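Local coordinates for protein aminopeptidase N (Francisella tularensis subsp. tularensis, PDB 5DLL) that probably removes amino acids one at a time from the N-terminus of intracellular peptides as a zinc-dependent M1-family aminopeptidase, at residues D126-Q131 / L201-L206; R219-E224 / L255-D260; I264-D269 / F283-I288. One frame throughout, in Å; residues are numbered along the deposited sequence.

Interaction 1 (D126-Q131 / L201-L206)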
ATOM      1  N   ASP A 126      29.437   3.267   4.196  1.00 91.92           N
ATOM      2  CA  ASP A 126      30.145   4.471   3.730  1.00101.95           C
ATOM      3  C   ASP A 126      29.219   5.530   3.115  1.00 92.81           C
ATOM      4  O   ASP A 126      29.584   6.193   2.139  1.00 96.54           O
ATOM      5  CB  ASP A 126      31.264   4.104   2.741  1.00102.28           C
ATOM      6  CG  ASP A 126      32.191   3.027   3.275  1.00102.72           C
ATOM      7  OD1 ASP A 126      32.552   3.082   4.470  1.00 95.94           O
ATOM      8  OD2 ASP A 126      32.563   2.127   2.496  1.00 95.55           O
ATOM      9  N   VAL A 127      28.034   5.698   3.697  1.00 79.60           N
ATOM     10  CA  VAL A 127      27.065   6.676   3.200  1.00 68.90           C
ATOM     11  C   VAL A 127      26.166   7.204   4.323  1.00 50.13           C
ATOM     12  O   VAL A 127      25.466   6.443   4.983  1.00 52.10           O
ATOM     13  CB  VAL A 127      26.223   6.094   2.031  1.00 80.33           C
ATOM     14  CG1 VAL A 127      25.674   4.713   2.370  1.00 89.38           C
ATOM     15  CG2 VAL A 127      25.101   7.043   1.625  1.00 84.47           C
ATOM     16  N   PHE A 128      26.206   8.515   4.541  1.00 42.58           N
ATOM     17  CA  PHE A 128      25.319   9.159   5.502  1.00 40.51           C
ATOM     18  C   PHE A 128      23.929   9.247   4.910  1.00 38.47           C
ATOM     19  O   PHE A 128      23.766   9.482   3.716  1.00 41.02           O
ATOM     20  CB  PHE A 128      25.794  10.568   5.847  1.00 42.05           C
ATOM     21  CG  PHE A 128      27.082  10.607   6.612  1.00 40.63           C
ATOM     22  CD1 PHE A 128      27.089  10.492   7.993  1.00 42.37           C
ATOM     23  CD2 PHE A 128      28.290  10.776   5.952  1.00 40.50           C
ATOM     24  CE1 PHE A 128      28.280  10.536   8.698  1.00 37.46           C
ATOM     25  CE2 PHE A 128      29.479  10.823   6.657  1.00 36.52           C
ATOM     26  CZ  PHE A 128      29.473  10.705   8.027  1.00 34.82           C
ATOM     27  N   SER A 129      22.930   9.073   5.763  1.00 38.36           N
ATOM     28  CA  SER A 129      21.539   9.059   5.337  1.00 39.61           C
ATOM     29  C   SER A 129      20.675   9.322   6.559  1.00 37.68           C
ATOM     30  O   SER A 129      21.078   9.016   7.674  1.00 42.01           O
ATOM     31  CB  SER A 129      21.198   7.703   4.704  1.00 37.97           C
ATOM     32  OG  SER A 129      19.802   7.454   4.727  1.00 41.75           O
ATOM     33  N   THR A 130      19.489   9.882   6.347  1.00 38.78           N
ATOM     34  CA  THR A 130      18.596  10.221   7.450  1.00 39.78           C
ATOM     35  C   THR A 130      17.268   9.495   7.354  1.00 39.25           C
ATOM     36  O   THR A 130      16.983   8.798   6.379  1.00 38.74           O
ATOM     37  CB  THR A 130      18.283  11.730   7.481  1.00 39.74           C
ATOM     38  OG1 THR A 130      17.558  12.081   6.297  1.00 42.04           O
ATOM     39  CG2 THR A 130      19.556  12.549   7.567  1.00 38.80           C
ATOM     40  N   GLN A 131      16.470   9.674   8.399  1.00 38.15           N
ATOM     41  CA  GLN A 131      15.073   9.277   8.418  1.00 39.26           C
ATOM     42  C   GLN A 131      14.443  10.030   9.580  1.00 40.01           C
ATOM     43  O   GLN A 131      14.822   9.818  10.733  1.00 45.31           O
ATOM     44  CB  GLN A 131      14.932   7.768   8.613  1.00 40.10           C
ATOM     45  CG  GLN A 131      13.517   7.292   8.894  1.00 40.79           C
ATOM     46  CD  GLN A 131      12.547   7.657   7.789  1.00 45.70           C
ATOM     47  OE1 GLN A 131      12.883   7.591   6.605  1.00 47.35           O
ATOM     48  NE2 GLN A 131      11.333   8.038   8.171  1.00 47.98           N
ATOM     49  N   LEU A 201      19.009  14.399   4.511  1.00 38.44           N
ATOM     50  CA  LEU A 201      20.392  14.635   4.117  1.00 40.05           C
ATOM     51  C   LEU A 201      20.986  13.320   3.632  1.00 40.34           C
ATOM     52  O   LEU A 201      20.729  12.269   4.217  1.00 50.34           O
ATOM     53  CB  LEU A 201      21.199  15.171   5.302  1.00 43.09           C
ATOM     54  CG  LEU A 201      22.713  15.366   5.086  1.00 46.99           C
ATOM     55  CD1 LEU A 201      23.232  16.555   5.887  1.00 46.12           C
ATOM     56  CD2 LEU A 201      23.517  14.109   5.411  1.00 47.78           C
ATOM     57  N   VAL A 202      21.771  13.381   2.560  1.00 40.45           N
ATOM     58  CA  VAL A 202      22.513  12.219   2.065  1.00 37.97           C
ATOM     59  C   VAL A 202      23.900  12.644   1.594  1.00 38.05           C
ATOM     60  O   VAL A 202      24.043  13.646   0.894  1.00 40.40           O
ATOM     61  CB  VAL A 202      21.790  11.535   0.889  1.00 39.08           C
ATOM     62  CG1 VAL A 202      22.648  10.410   0.315  1.00 43.21           C
ATOM     63  CG2 VAL A 202      20.422  11.021   1.319  1.00 36.35           C
ATOM     64  N   ALA A 203      24.912  11.870   1.975  1.00 41.18           N
ATOM     65  CA  ALA A 203      26.285  12.110   1.535  1.00 43.29           C
ATOM     66  C   ALA A 203      26.995  10.788   1.267  1.00 40.29           C
ATOM     67  O   ALA A 203      27.026   9.911   2.132  1.00 36.93           O
ATOM     68  CB  ALA A 203      27.043  12.916   2.577  1.00 49.19           C
ATOM     69  N   GLY A 204      27.567  10.647   0.073  1.00 38.85           N
ATOM     70  CA  GLY A 204      28.233   9.404  -0.302  1.00 40.71           C
ATOM     71  C   GLY A 204      28.901   9.433  -1.657  1.00 41.73           C
ATOM     72  O   GLY A 204      28.893  10.451  -2.347  1.00 45.76           O
ATOM     73  N   ASP A 205      29.488   8.298  -2.022  1.00 45.95           N
ATOM     74  CA  ASP A 205      30.051   8.085  -3.352  1.00 52.23           C
ATOM     75  C   ASP A 205      29.012   7.325  -4.195  1.00 54.18           C
ATOM     76  O   ASP A 205      28.979   6.089  -4.210  1.00 59.61           O
ATOM     77  CB  ASP A 205      31.364   7.301  -3.225  1.00 56.60           C
ATOM     78  CG  ASP A 205      32.188   7.298  -4.501  1.00 58.71           C
ATOM     79  OD1 ASP A 205      31.691   7.744  -5.556  1.00 60.35           O
ATOM     80  OD2 ASP A 205      33.349   6.834  -4.441  1.00 54.78           O
ATOM     81  N   LEU A 206      28.154   8.076  -4.880  1.00 56.11           N
ATOM     82  CA  LEU A 206      27.020   7.500  -5.604  1.00 52.71           C
ATOM     83  C   LEU A 206      27.029   7.850  -7.084  1.00 50.45           C
ATOM     84  O   LEU A 206      27.289   8.996  -7.459  1.00 51.67           O
ATOM     85  CB  LEU A 206      25.702   7.985  -4.993  1.00 50.60           C
ATOM     86  CG  LEU A 206      25.406   7.516  -3.567  1.00 55.10           C
ATOM     87  CD1 LEU A 206      24.172   8.219  -3.024  1.00 55.10           C
ATOM     88  CD2 LEU A 206      25.233   6.005  -3.507  1.00 54.63           C
TER
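Thr130 and Leu201 meet across an antiparallel pairing, the threonine side chain lying against the Leu201 backbone. Its CB sits 4.1 Å from Leu201 N, and there the side chain forks. With chi1 at 65°, OG1 stands between the threonine's own N and carbonyl carbon and accepts the Leu201 N-H across 3.3 Å, N-H...O angle 158°. The methyl CG2 lies over the Leu201 backbone, 3.6 Å from its O, and also touches Leu201 CB. A beta-branched hydroxyl residue suits this place because it offers an acceptor and a methyl at once. Strand 128-131, part of the M1 N-terminal family domain, and strand 201-204 are the inner pair of a four-stranded antiparallel sheet; Ser129 bonds through its backbone to Tyr122 in one outer strand, and Val202 to Leu168 in the other. Phe128 and Ala203 form a hydrogen-bonded pair, with Phe128 N to Ala203 O at 2.9 Å and Ala203 N to Phe128 O at 3.2 Å. On that face the small Ala203 CB lies 4.2 Å from Phe128 CD2, and the Phe128 ring also meets Tyr164, the planes inclined. Val127 CG2 comes within 3.5 Å of Ala203 O, flanking the carbonyl that Phe128 N holds.

Interaction 2 (R219-E224 / L255-D260); sequences RKVSLE and LEYDLD
Arg219 reaches over the loop 255-260 and points the edge of its guanidinium at the backbone carbonyl of Tyr257. The chain folds at chi3 (-31°), turning NH2 to donate to Tyr257 O at 2.8 Å, 164° at the hydrogen and practically in the guanidinium plane. Arginine suits the spot, having the length to reach a loop carbonyl and a charge for the acids nearby. Glu256 OE2 makes a long salt bridge to Arg219 NH2 (3.7 Å) from well outside the guanidinium plane, a partner by charge alone; Ser217 and Thr215 hydroxyls bond to that oxygen. Asp260 OD1, also out of that plane, stands 4.0 Å from Arg219 NH1, beyond a salt bridge, so only the charges can act on each other. The loop closes a beta-alpha-beta crossover of strand 220-227, helix 236-253 and the parallel neighbour strand 261-267, and Ser222 N to Asp260 O (2.9 Å) begins the pairing of the two strands. Further along the strand, Val221 holds CG1 anti to its N (chi1 175°), placing that methyl 3.6 Å from Tyr257 CD2. The amphipathic tyrosine suits its place: its ring also packs edge-to-face with Phe262, while its hydroxyl bonds to Thr261 O.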
ATOM      1  N   ARG A 219       9.153  25.739 -17.021  1.00 55.48           N
ATOM      2  CA  ARG A 219      10.381  25.754 -16.228  1.00 58.29           C
ATOM      3  C   ARG A 219      11.116  24.426 -16.352  1.00 55.58           C
ATOM      4  O   ARG A 219      10.492  23.369 -16.431  1.00 50.26           O
ATOM      5  CB  ARG A 219      10.093  26.043 -14.754  1.00 62.09           C
ATOM      6  CG  ARG A 219      11.218  26.805 -14.066  1.00 70.41           C
ATOM      7  CD  ARG A 219      11.227  26.624 -12.556  1.00 77.57           C
ATOM      8  NE  ARG A 219       9.886  26.414 -12.008  1.00 76.21           N
ATOM      9  CZ  ARG A 219       9.444  25.285 -11.450  1.00 74.26           C
ATOM     10  NH1 ARG A 219      10.229  24.218 -11.326  1.00 79.45           N
ATOM     11  NH2 ARG A 219       8.198  25.228 -10.998  1.00 79.10           N
ATOM     12  N   LYS A 220      12.444  24.496 -16.355  1.00 61.08           N
ATOM     13  CA  LYS A 220      13.302  23.324 -16.502  1.00 59.49           C
ATOM     14  C   LYS A 220      13.659  22.736 -15.136  1.00 55.34           C
ATOM     15  O   LYS A 220      14.323  23.382 -14.322  1.00 45.61           O
ATOM     16  CB  LYS A 220      14.572  23.716 -17.249  1.00 70.97           C
ATOM     17  CG  LYS A 220      15.446  22.546 -17.669  1.00 80.29           C
ATOM     18  CD  LYS A 220      16.741  23.021 -18.315  1.00 92.18           C
ATOM     19  CE  LYS A 220      17.601  23.812 -17.339  1.00 89.40           C
ATOM     20  NZ  LYS A 220      18.993  23.988 -17.827  1.00 89.84           N
ATOM     21  N   VAL A 221      13.211  21.503 -14.898  1.00 57.75           N
ATOM     22  CA  VAL A 221      13.415  20.812 -13.625  1.00 47.91           C
ATOM     23  C   VAL A 221      14.451  19.699 -13.790  1.00 47.21           C
ATOM     24  O   VAL A 221      14.260  18.780 -14.584  1.00 45.60           O
ATOM     25  CB  VAL A 221      12.091  20.202 -13.108  1.00 45.19           C
ATOM     26  CG1 VAL A 221      12.327  19.375 -11.850  1.00 47.24           C
ATOM     27  CG2 VAL A 221      11.067  21.297 -12.834  1.00 44.02           C
ATOM     28  N   SER A 222      15.543  19.777 -13.033  1.00 50.70           N
ATOM     29  CA  SER A 222      16.565  18.735 -13.069  1.00 53.44           C
ATOM     30  C   SER A 222      16.100  17.512 -12.270  1.00 49.10           C
ATOM     31  O   SER A 222      15.725  17.626 -11.102  1.00 43.48           O
ATOM     32  CB  SER A 222      17.894  19.263 -12.523  1.00 56.22           C
ATOM     33  OG  SER A 222      18.940  18.339 -12.767  1.00 65.95           O
ATOM     34  N   LEU A 223      16.099  16.352 -12.923  1.00 49.63           N
ATOM     35  CA  LEU A 223      15.762  15.084 -12.277  1.00 50.32           C
ATOM     36  C   LEU A 223      17.053  14.302 -12.040  1.00 53.21           C
ATOM     37  O   LEU A 223      17.924  14.258 -12.913  1.00 46.62           O
ATOM     38  CB  LEU A 223      14.790  14.275 -13.142  1.00 43.65           C
ATOM     39  CG  LEU A 223      13.513  14.990 -13.606  1.00 44.52           C
ATOM     40  CD1 LEU A 223      12.594  14.017 -14.333  1.00 43.20           C
ATOM     41  CD2 LEU A 223      12.770  15.638 -12.447  1.00 44.42           C
ATOM     42  N   GLU A 224      17.182  13.704 -10.855  1.00 47.03           N
ATOM     43  CA  GLU A 224      18.431  13.063 -10.456  1.00 47.37           C
ATOM     44  C   GLU A 224      18.188  11.842  -9.576  1.00 48.56           C
ATOM     45  O   GLU A 224      17.862  11.976  -8.400  1.00 56.91           O
ATOM     46  CB  GLU A 224      19.325  14.064  -9.716  1.00 51.34           C
ATOM     47  CG  GLU A 224      19.559  15.377 -10.454  1.00 55.94           C
ATOM     48  CD  GLU A 224      20.562  16.286  -9.767  1.00 58.83           C
ATOM     49  OE1 GLU A 224      20.802  16.122  -8.548  1.00 61.85           O
ATOM     50  OE2 GLU A 224      21.108  17.175 -10.455  1.00 60.34           O
ATOM     51  N   LEU A 255      -1.311  20.423 -10.659  1.00 39.56           N
ATOM     52  CA  LEU A 255      -0.231  20.573  -9.689  1.00 37.00           C
ATOM     53  C   LEU A 255       1.130  20.474 -10.365  1.00 39.83           C
ATOM     54  O   LEU A 255       1.537  19.406 -10.841  1.00 42.03           O
ATOM     55  CB  LEU A 255      -0.352  19.524  -8.582  1.00 33.36           C
ATOM     56  CG  LEU A 255      -1.631  19.652  -7.748  1.00 33.93           C
ATOM     57  CD1 LEU A 255      -1.789  18.469  -6.801  1.00 34.16           C
ATOM     58  CD2 LEU A 255      -1.665  20.972  -6.989  1.00 33.10           C
ATOM     59  N   GLU A 256       1.817  21.612 -10.393  1.00 43.15           N
ATOM     60  CA  GLU A 256       3.152  21.733 -10.953  1.00 44.39           C
ATOM     61  C   GLU A 256       4.209  21.603  -9.843  1.00 42.49           C
ATOM     62  O   GLU A 256       4.025  22.105  -8.726  1.00 34.54           O
ATOM     63  CB  GLU A 256       3.266  23.096 -11.643  1.00 48.14           C
ATOM     64  CG  GLU A 256       4.401  23.220 -12.644  1.00 53.35           C
ATOM     65  CD  GLU A 256       4.483  24.603 -13.264  1.00 60.93           C
ATOM     66  OE1 GLU A 256       3.430  25.269 -13.396  1.00 64.76           O
ATOM     67  OE2 GLU A 256       5.603  25.023 -13.624  1.00 57.79           O
ATOM     68  N   TYR A 257       5.319  20.938 -10.157  1.00 42.64           N
ATOM     69  CA  TYR A 257       6.446  20.847  -9.229  1.00 36.95           C
ATOM     70  C   TYR A 257       6.932  22.252  -8.876  1.00 37.69           C
ATOM     71  O   TYR A 257       6.845  23.167  -9.693  1.00 36.04           O
ATOM     72  CB  TYR A 257       7.583  20.019  -9.834  1.00 36.75           C
ATOM     73  CG  TYR A 257       8.712  19.697  -8.865  1.00 35.92           C
ATOM     74  CD1 TYR A 257       8.475  18.978  -7.692  1.00 34.46           C
ATOM     75  CD2 TYR A 257      10.020  20.093  -9.133  1.00 37.04           C
ATOM     76  CE1 TYR A 257       9.504  18.680  -6.809  1.00 34.10           C
ATOM     77  CE2 TYR A 257      11.058  19.797  -8.258  1.00 38.30           C
ATOM     78  CZ  TYR A 257      10.794  19.091  -7.100  1.00 34.77           C
ATOM     79  OH  TYR A 257      11.820  18.794  -6.240  1.00 33.79           O
ATOM     80  N   ASP A 258       7.455  22.408  -7.665  1.00 37.60           N
ATOM     81  CA  ASP A 258       7.723  23.736  -7.097  1.00 38.52           C
ATOM     82  C   ASP A 258       9.213  24.130  -6.973  1.00 40.01           C
ATOM     83  O   ASP A 258       9.519  25.278  -6.634  1.00 36.83           O
ATOM     84  CB  ASP A 258       6.999  23.874  -5.743  1.00 37.72           C
ATOM     85  CG  ASP A 258       7.194  22.663  -4.825  1.00 36.67           C
ATOM     86  OD1 ASP A 258       7.666  21.600  -5.291  1.00 31.80           O
ATOM     87  OD2 ASP A 258       6.860  22.778  -3.626  1.00 38.26           O
ATOM     88  N   LEU A 259      10.124  23.200  -7.265  1.00 38.19           N
ATOM     89  CA  LEU A 259      11.568  23.456  -7.190  1.00 39.76           C
ATOM     90  C   LEU A 259      12.242  23.245  -8.538  1.00 39.48           C
ATOM     91  O   LEU A 259      11.646  22.687  -9.452  1.00 44.66           O
ATOM     92  CB  LEU A 259      12.218  22.528  -6.165  1.00 41.20           C
ATOM     93  CG  LEU A 259      11.624  22.521  -4.754  1.00 40.61           C
ATOM     94  CD1 LEU A 259      12.099  21.293  -3.989  1.00 38.69           C
ATOM     95  CD2 LEU A 259      11.976  23.799  -4.005  1.00 41.82           C
ATOM     96  N   ASP A 260      13.493  23.685  -8.648  1.00 40.71           N
ATOM     97  CA  ASP A 260      14.261  23.551  -9.894  1.00 42.36           C
ATOM     98  C   ASP A 260      14.961  22.207 -10.017  1.00 38.01           C
ATOM     99  O   ASP A 260      15.524  21.908 -11.070  1.00 35.00           O
ATOM    100  CB  ASP A 260      15.319  24.652 -10.008  1.00 46.77           C
ATOM    101  CG  ASP A 260      14.734  26.040  -9.897  1.00 55.58           C
ATOM    102  OD1 ASP A 260      13.521  26.200 -10.163  1.00 58.86           O
ATOM    103  OD2 ASP A 260      15.492  26.968  -9.539  1.00 64.48           O
TER

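Interaction 3 (I264-D269 / F283-I288)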
ATOM      1  N   ILE A 264      16.156  11.569  -6.256  1.00 39.60           N
ATOM      2  CA  ILE A 264      15.828  10.287  -5.641  1.00 45.74           C
ATOM      3  C   ILE A 264      17.138   9.621  -5.252  1.00 44.86           C
ATOM      4  O   ILE A 264      18.129   9.731  -5.974  1.00 53.23           O
ATOM      5  CB  ILE A 264      15.046   9.359  -6.594  1.00 48.21           C
ATOM      6  CG1 ILE A 264      13.636   9.906  -6.830  1.00 48.06           C
ATOM      7  CG2 ILE A 264      14.977   7.938  -6.038  1.00 48.40           C
ATOM      8  CD1 ILE A 264      12.831   9.121  -7.845  1.00 41.31           C
ATOM      9  N   VAL A 265      17.139   8.948  -4.104  1.00 48.40           N
ATOM     10  CA  VAL A 265      18.300   8.193  -3.649  1.00 44.78           C
ATOM     11  C   VAL A 265      17.856   6.783  -3.275  1.00 45.46           C
ATOM     12  O   VAL A 265      16.968   6.607  -2.439  1.00 39.07           O
ATOM     13  CB  VAL A 265      18.990   8.874  -2.451  1.00 42.66           C
ATOM     14  CG1 VAL A 265      20.224   8.086  -2.027  1.00 40.64           C
ATOM     15  CG2 VAL A 265      19.354  10.315  -2.798  1.00 41.20           C
ATOM     16  N   ALA A 266      18.477   5.789  -3.909  1.00 50.91           N
ATOM     17  CA  ALA A 266      18.164   4.383  -3.678  1.00 58.42           C
ATOM     18  C   ALA A 266      19.315   3.677  -2.972  1.00 65.20           C
ATOM     19  O   ALA A 266      20.445   3.659  -3.473  1.00 75.21           O
ATOM     20  CB  ALA A 266      17.859   3.692  -4.996  1.00 68.19           C
ATOM     21  N   VAL A 267      19.017   3.083  -1.819  1.00 71.85           N
ATOM     22  CA  VAL A 267      20.022   2.370  -1.030  1.00 87.72           C
ATOM     23  C   VAL A 267      19.489   1.021  -0.542  1.00 78.38           C
ATOM     24  O   VAL A 267      18.282   0.872  -0.349  1.00 64.52           O
ATOM     25  CB  VAL A 267      20.488   3.211   0.176  1.00 91.15           C
ATOM     26  CG1 VAL A 267      21.476   4.274  -0.282  1.00 91.48           C
ATOM     27  CG2 VAL A 267      19.301   3.845   0.897  1.00 79.55           C
ATOM     28  N   PRO A 268      20.386   0.029  -0.355  1.00 79.71           N
ATOM     29  CA  PRO A 268      19.938  -1.271   0.152  1.00 77.05           C
ATOM     30  C   PRO A 268      19.426  -1.247   1.601  1.00 72.03           C
ATOM     31  O   PRO A 268      19.969  -0.531   2.446  1.00 59.71           O
ATOM     32  CB  PRO A 268      21.195  -2.147   0.040  1.00 76.01           C
ATOM     33  CG  PRO A 268      22.034  -1.488  -0.995  1.00 76.89           C
ATOM     34  CD  PRO A 268      21.790  -0.022  -0.805  1.00 80.61           C
ATOM     35  N   ASP A 269      18.376  -2.025   1.857  1.00 72.72           N
ATOM     36  CA  ASP A 269      17.840  -2.240   3.208  1.00 78.49           C
ATOM     37  C   ASP A 269      17.310  -0.971   3.896  1.00 70.07           C
ATOM     38  O   ASP A 269      17.361  -0.869   5.122  1.00 68.60           O
ATOM     39  CB  ASP A 269      18.896  -2.914   4.102  1.00 84.56           C
ATOM     40  CG  ASP A 269      19.629  -4.052   3.400  1.00 89.97           C
ATOM     41  OD1 ASP A 269      19.029  -4.724   2.532  1.00 72.04           O
ATOM     42  OD2 ASP A 269      20.816  -4.272   3.725  1.00 91.89           O
ATOM     43  N   PHE A 283      14.389   5.680  -1.198  1.00 36.97           N
ATOM     44  CA  PHE A 283      13.736   4.393  -1.393  1.00 42.86           C
ATOM     45  C   PHE A 283      14.699   3.267  -1.083  1.00 41.57           C
ATOM     46  O   PHE A 283      15.912   3.425  -1.210  1.00 40.89           O
ATOM     47  CB  PHE A 283      13.289   4.213  -2.849  1.00 44.11           C
ATOM     48  CG  PHE A 283      12.269   5.210  -3.318  1.00 44.10           C
ATOM     49  CD1 PHE A 283      12.666   6.448  -3.808  1.00 46.46           C
ATOM     50  CD2 PHE A 283      10.915   4.898  -3.315  1.00 46.52           C
ATOM     51  CE1 PHE A 283      11.729   7.367  -4.260  1.00 42.39           C
ATOM     52  CE2 PHE A 283       9.974   5.815  -3.768  1.00 43.41           C
ATOM     53  CZ  PHE A 283      10.381   7.053  -4.236  1.00 37.09           C
ATOM     54  N   ASN A 284      14.133   2.132  -0.690  1.00 40.80           N
ATOM     55  CA  ASN A 284      14.834   0.862  -0.716  1.00 40.38           C
ATOM     56  C   ASN A 284      15.087   0.544  -2.181  1.00 42.65           C
ATOM     57  O   ASN A 284      14.206   0.781  -3.015  1.00 42.72           O
ATOM     58  CB  ASN A 284      13.954  -0.221  -0.087  1.00 44.27           C
ATOM     59  CG  ASN A 284      14.738  -1.429   0.379  1.00 43.39           C
ATOM     60  OD1 ASN A 284      15.678  -1.882  -0.275  1.00 41.55           O
ATOM     61  ND2 ASN A 284      14.342  -1.965   1.522  1.00 45.99           N
ATOM     62  N   THR A 285      16.270   0.026  -2.511  1.00 45.58           N
ATOM     63  CA  THR A 285      16.590  -0.285  -3.914  1.00 49.60           C
ATOM     64  C   THR A 285      15.638  -1.308  -4.531  1.00 47.60           C
ATOM     65  O   THR A 285      15.317  -1.211  -5.711  1.00 55.22           O
ATOM     66  CB  THR A 285      18.036  -0.792  -4.107  1.00 53.55           C
ATOM     67  OG1 THR A 285      18.374  -1.726  -3.076  1.00 63.10           O
ATOM     68  CG2 THR A 285      19.016   0.366  -4.087  1.00 59.36           C
ATOM     69  N   LYS A 286      15.176  -2.272  -3.740  1.00 53.05           N
ATOM     70  CA  LYS A 286      14.317  -3.335  -4.267  1.00 61.41           C
ATOM     71  C   LYS A 286      12.957  -2.837  -4.759  1.00 55.24           C
ATOM     72  O   LYS A 286      12.314  -3.515  -5.560  1.00 68.15           O
ATOM     73  CB  LYS A 286      14.127  -4.465  -3.242  1.00 68.07           C
ATOM     74  CG  LYS A 286      13.299  -4.108  -2.017  1.00 74.25           C
ATOM     75  CD  LYS A 286      12.873  -5.360  -1.262  1.00 82.61           C
ATOM     76  CE  LYS A 286      12.216  -5.009   0.063  1.00 85.18           C
ATOM     77  NZ  LYS A 286      11.435  -6.140   0.635  1.00 84.61           N
ATOM     78  N   TYR A 287      12.522  -1.668  -4.288  1.00 54.49           N
ATOM     79  CA  TYR A 287      11.216  -1.122  -4.674  1.00 51.31           C
ATOM     80  C   TYR A 287      11.235  -0.255  -5.937  1.00 45.66           C
ATOM     81  O   TYR A 287      10.163   0.058  -6.458  1.00 43.26           O
ATOM     82  CB  TYR A 287      10.579  -0.332  -3.515  1.00 56.05           C
ATOM     83  CG  TYR A 287      10.152  -1.180  -2.325  1.00 77.32           C
ATOM     84  CD1 TYR A 287       9.393  -2.342  -2.498  1.00 83.92           C
ATOM     85  CD2 TYR A 287      10.487  -0.808  -1.024  1.00 77.59           C
ATOM     86  CE1 TYR A 287       9.002  -3.111  -1.413  1.00 85.42           C
ATOM     87  CE2 TYR A 287      10.098  -1.572   0.066  1.00 79.87           C
ATOM     88  CZ  TYR A 287       9.355  -2.719  -0.133  1.00 81.21           C
ATOM     89  OH  TYR A 287       8.971  -3.478   0.949  1.00 71.79           O
ATOM     90  N   ILE A 288      12.417   0.134  -6.427  1.00 43.56           N
ATOM     91  CA  ILE A 288      12.509   0.953  -7.658  1.00 48.02           C
ATOM     92  C   ILE A 288      13.347   0.357  -8.805  1.00 47.83           C
ATOM     93  O   ILE A 288      13.496   0.986  -9.859  1.00 41.02           O
ATOM     94  CB  ILE A 288      13.022   2.383  -7.359  1.00 51.14           C
ATOM     95  CG1 ILE A 288      14.462   2.361  -6.846  1.00 53.82           C
ATOM     96  CG2 ILE A 288      12.114   3.079  -6.352  1.00 55.42           C
ATOM     97  CD1 ILE A 288      15.054   3.745  -6.688  1.00 57.46           C
TER
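The Phe283 ring meets Ile264 obliquely, CD1 lying 3.5 Å from the isoleucine's CG2, while CE1 is also near CG1 of the same side chain. Chi1 of Phe283 (-63°) sets CG beside its own N and swings the ring back along the neighbouring strand. The ring also packs on Val306 and Glu310 of helix 297-312, about 9 Å from the bound zinc; a large flat apolar side chain suits a place between sheet and helix. The Asn284 amide turns OD1 toward Asp269 N, a weak hydrogen bond of 3.4 Å, with ND2 near Asp269 CA. Over the centre of one face of the Tyr287 ring lies Lys286 CG, 4.2 Å above the plane. Strands 261-267 and 280-284 run parallel in the five-stranded mixed sheet of the thermolysin-like catalytic domain; the chain between them carries the Gly-Ala-Met-Glu-Asn sequence characteristic of M1 aminopeptidases. Two backbone bonds pair the strands, Phe283 N to Val265 O (3.0 Å) and Val267 N to Phe283 O (3.2 Å), and a third, Thr285 N to Val267 O (3.1 Å), follows where the chain begins to turn. That turn, held by Tyr287 N on Asn284 O and Ile288 N on Thr285 O, brings Ile288 CD1 onto Ala266 CB. Thr285 CG2 touches the same methyl at 3.6 Å; alanine is small enough to accept both neighbours.

Interactions 2 and 3 reach the same sheet: strand 220-227 and strand 261-267 are neighbours in it, and Glu224 O probably bonds to Ile264 N between them. Interaction 1 lies in a separate antiparallel sheet, yet Val202 and Leu206 pack on Val265, so the two sheets meet there. Interactions 1 and 3 are largely buried and rest on backbone pairing and apolar side chains, antiparallel in the first and parallel in the third. Interaction 2 is only partly buried, at a strand-to-loop junction, and its chemistry is accordingly more charged. In interaction 3 the Phe283 ring packs on helix 297-312, which carries the zinc ligand His309.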